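TRAP-type C4-dicarboxylate:H+ symport system substrate-binding component DctP (PDB 4MX6) binds succinate in the periplasm and probably delivers it and related C4-dicarboxylates to a TRAP-type transporter for uptake. Local coordinates at residues F115-L120 and D329-A334. Numbering follows the deposited sequence. Where two conformers were deposited one is given.
Sequences FDLPFL and DVIEAA
Leu120 meets Ala334 at the tightest point of this contact. The leucine CD2 lies 3.6 Å from the alanine CB. Its CG and CD1 are almost as near, so the forked end of the leucine straddles the one methyl group. Leu120 CG is anti to the backbone N (chi1 180°), which sends the fork toward helix 328-337. Packing is looser one helical turn earlier. There Leu117 CD1 touches Ile331 CG1 at 3.9 Å and Ile331 CD1 at 4.0 Å, and the two side chains cross at about a right angle. Leu120 CD1 comes no nearer to Ile331 than 4.2 Å, at Ile331 O.

A type II beta turn from Leu117 to Leu120 places both leucines on the helix side. The turn is closed by a weak hydrogen bond from Leu120 N to Leu117 O. Ile331 and Ala334, three residues apart, are the residues of 329-334 that touch the loop, and both are buried. Asp329 and Glu332 lie on the exposed side. Phe130 of helix 124-132 also packs on Ala334, and Asn338 ND2 donates a hydrogen bond to Leu120 O.

Within this periplasmic binding protein fold, the contact joins the last modelled helix to the loop before helix 124-132, away from the succinate site. No hydrogen bond or salt bridge links the two segments; their attachment here rests on methyl and methylene packing and the exclusion of water.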
loop_
_atom_site.group_PDB
_atom_site.type_symbol
_atom_site.label_atom_id
_atom_site.label_comp_id
_atom_site.label_asym_id
_atom_site.label_seq_id
_atom_site.Cartn_x
_atom_site.Cartn_y
_atom_site.Cartn_z
ATOM N N PHE A 115 -4.610 8.165 -5.177
ATOM C CA PHE A 115 -4.858 6.806 -4.729
ATOM C C PHE A 115 -5.368 6.707 -3.293
ATOM O O PHE A 115 -5.953 5.692 -2.925
ATOM C CB PHE A 115 -3.594 5.961 -4.891
ATOM C CG PHE A 115 -3.329 5.522 -6.307
ATOM C CD1 PHE A 115 -4.097 4.521 -6.890
ATOM C CD2 PHE A 115 -2.286 6.082 -7.039
ATOM C CE1 PHE A 115 -3.834 4.099 -8.174
ATOM C CE2 PHE A 115 -2.021 5.658 -8.328
ATOM C CZ PHE A 115 -2.798 4.663 -8.895
ATOM N N ASP A 116 -5.122 7.733 -2.479
ATOM C CA ASP A 116 -5.515 7.730 -1.074
ATOM C C ASP A 116 -6.939 8.229 -0.845
ATOM O O ASP A 116 -7.435 8.159 0.270
ATOM C CB ASP A 116 -4.574 8.625 -0.273
ATOM C CG ASP A 116 -3.238 7.980 0.025
ATOM O OD1 ASP A 116 -3.122 6.755 -0.167
ATOM O OD2 ASP A 116 -2.317 8.709 0.470
ATOM N N LEU A 117 -7.582 8.791 -1.864
ATOM C CA LEU A 117 -8.891 9.416 -1.638
ATOM C C LEU A 117 -9.924 8.385 -1.160
ATOM O O LEU A 117 -10.074 7.316 -1.756
ATOM C CB LEU A 117 -9.378 10.140 -2.895
ATOM C CG LEU A 117 -8.547 11.362 -3.300
ATOM C CD1 LEU A 117 -9.058 11.942 -4.600
ATOM C CD2 LEU A 117 -8.547 12.434 -2.217
ATOM N N PRO A 118 -10.647 8.705 -0.081
ATOM C CA PRO A 118 -11.544 7.698 0.487
ATOM C C PRO A 118 -12.748 7.403 -0.404
ATOM O O PRO A 118 -13.405 8.319 -0.900
ATOM C CB PRO A 118 -11.964 8.325 1.819
ATOM C CG PRO A 118 -11.693 9.815 1.651
ATOM C CD PRO A 118 -10.495 9.886 0.789
ATOM N N PHE A 119 -13.014 6.121 -0.596
ATOM C CA PHE A 119 -14.129 5.620 -1.394
ATOM C C PHE A 119 -14.047 6.030 -2.877
ATOM O O PHE A 119 -15.044 5.993 -3.595
ATOM C CB PHE A 119 -15.481 6.029 -0.788
ATOM C CG PHE A 119 -15.726 5.450 0.584
ATOM C CD1 PHE A 119 -16.097 4.129 0.737
ATOM C CD2 PHE A 119 -15.586 6.233 1.716
ATOM C CE1 PHE A 119 -16.321 3.606 2.006
ATOM C CE2 PHE A 119 -15.807 5.705 2.974
ATOM C CZ PHE A 119 -16.179 4.394 3.112
ATOM N N LEU A 120 -12.857 6.361 -3.359
ATOM C CA LEU A 120 -12.697 6.667 -4.777
ATOM C C LEU A 120 -12.949 5.439 -5.655
ATOM O O LEU A 120 -13.661 5.518 -6.662
ATOM C CB LEU A 120 -11.307 7.242 -5.035
ATOM C CG LEU A 120 -10.989 7.611 -6.487
ATOM C CD1 LEU A 120 -11.991 8.611 -7.061
ATOM C CD2 LEU A 120 -9.564 8.156 -6.551
ATOM N N ASP A 329 -9.274 16.355 -13.450
ATOM C CA ASP A 329 -9.295 15.414 -14.564
ATOM C C ASP A 329 -8.888 14.009 -14.110
ATOM O O ASP A 329 -9.454 13.016 -14.561
ATOM C CB ASP A 329 -8.360 15.878 -15.700
ATOM C CG ASP A 329 -8.783 17.204 -16.333
ATOM O OD1 ASP A 329 -9.922 17.658 -16.103
ATOM O OD2 ASP A 329 -7.965 17.787 -17.086
ATOM N N VAL A 330 -7.900 13.927 -13.222
ATOM C CA VAL A 330 -7.411 12.636 -12.752
ATOM C C VAL A 330 -8.451 11.980 -11.844
ATOM O O VAL A 330 -8.688 10.774 -11.938
ATOM C CB VAL A 330 -6.042 12.754 -12.052
ATOM C CG1 VAL A 330 -5.549 11.380 -11.618
ATOM C CG2 VAL A 330 -5.040 13.401 -12.985
ATOM N N ILE A 331 -9.080 12.761 -10.967
ATOM C CA ILE A 331 -10.158 12.243 -10.128
ATOM C C ILE A 331 -11.268 11.693 -11.017
ATOM O O ILE A 331 -11.786 10.606 -10.767
ATOM C CB ILE A 331 -10.693 13.314 -9.151
ATOM C CG1 ILE A 331 -9.638 13.617 -8.090
ATOM C CG2 ILE A 331 -12.000 12.857 -8.499
ATOM C CD1 ILE A 331 -9.965 14.800 -7.223
ATOM N N GLU A 332 -11.613 12.427 -12.071
ATOM C CA GLU A 332 -12.684 12.000 -12.969
ATOM C C GLU A 332 -12.333 10.716 -13.713
ATOM O O GLU A 332 -13.196 9.866 -13.937
ATOM C CB GLU A 332 -13.048 13.117 -13.942
ATOM C CG GLU A 332 -13.858 14.195 -13.264
ATOM C CD GLU A 332 -14.241 15.331 -14.180
ATOM O OE1 GLU A 332 -13.732 15.393 -15.315
ATOM O OE2 GLU A 332 -15.070 16.166 -13.763
ATOM N N ALA A 333 -11.070 10.559 -14.082
ATOM C CA ALA A 333 -10.625 9.319 -14.709
ATOM C C ALA A 333 -10.743 8.146 -13.735
ATOM O O ALA A 333 -11.140 7.051 -14.131
ATOM C CB ALA A 333 -9.193 9.451 -15.228
ATOM N N ALA A 334 -10.417 8.373 -12.467
ATOM C CA ALA A 334 -10.537 7.329 -11.465
ATOM C C ALA A 334 -12.006 6.977 -11.229
ATOM O O ALA A 334 -12.371 5.803 -11.144
ATOM C CB ALA A 334 -9.874 7.758 -10.162
#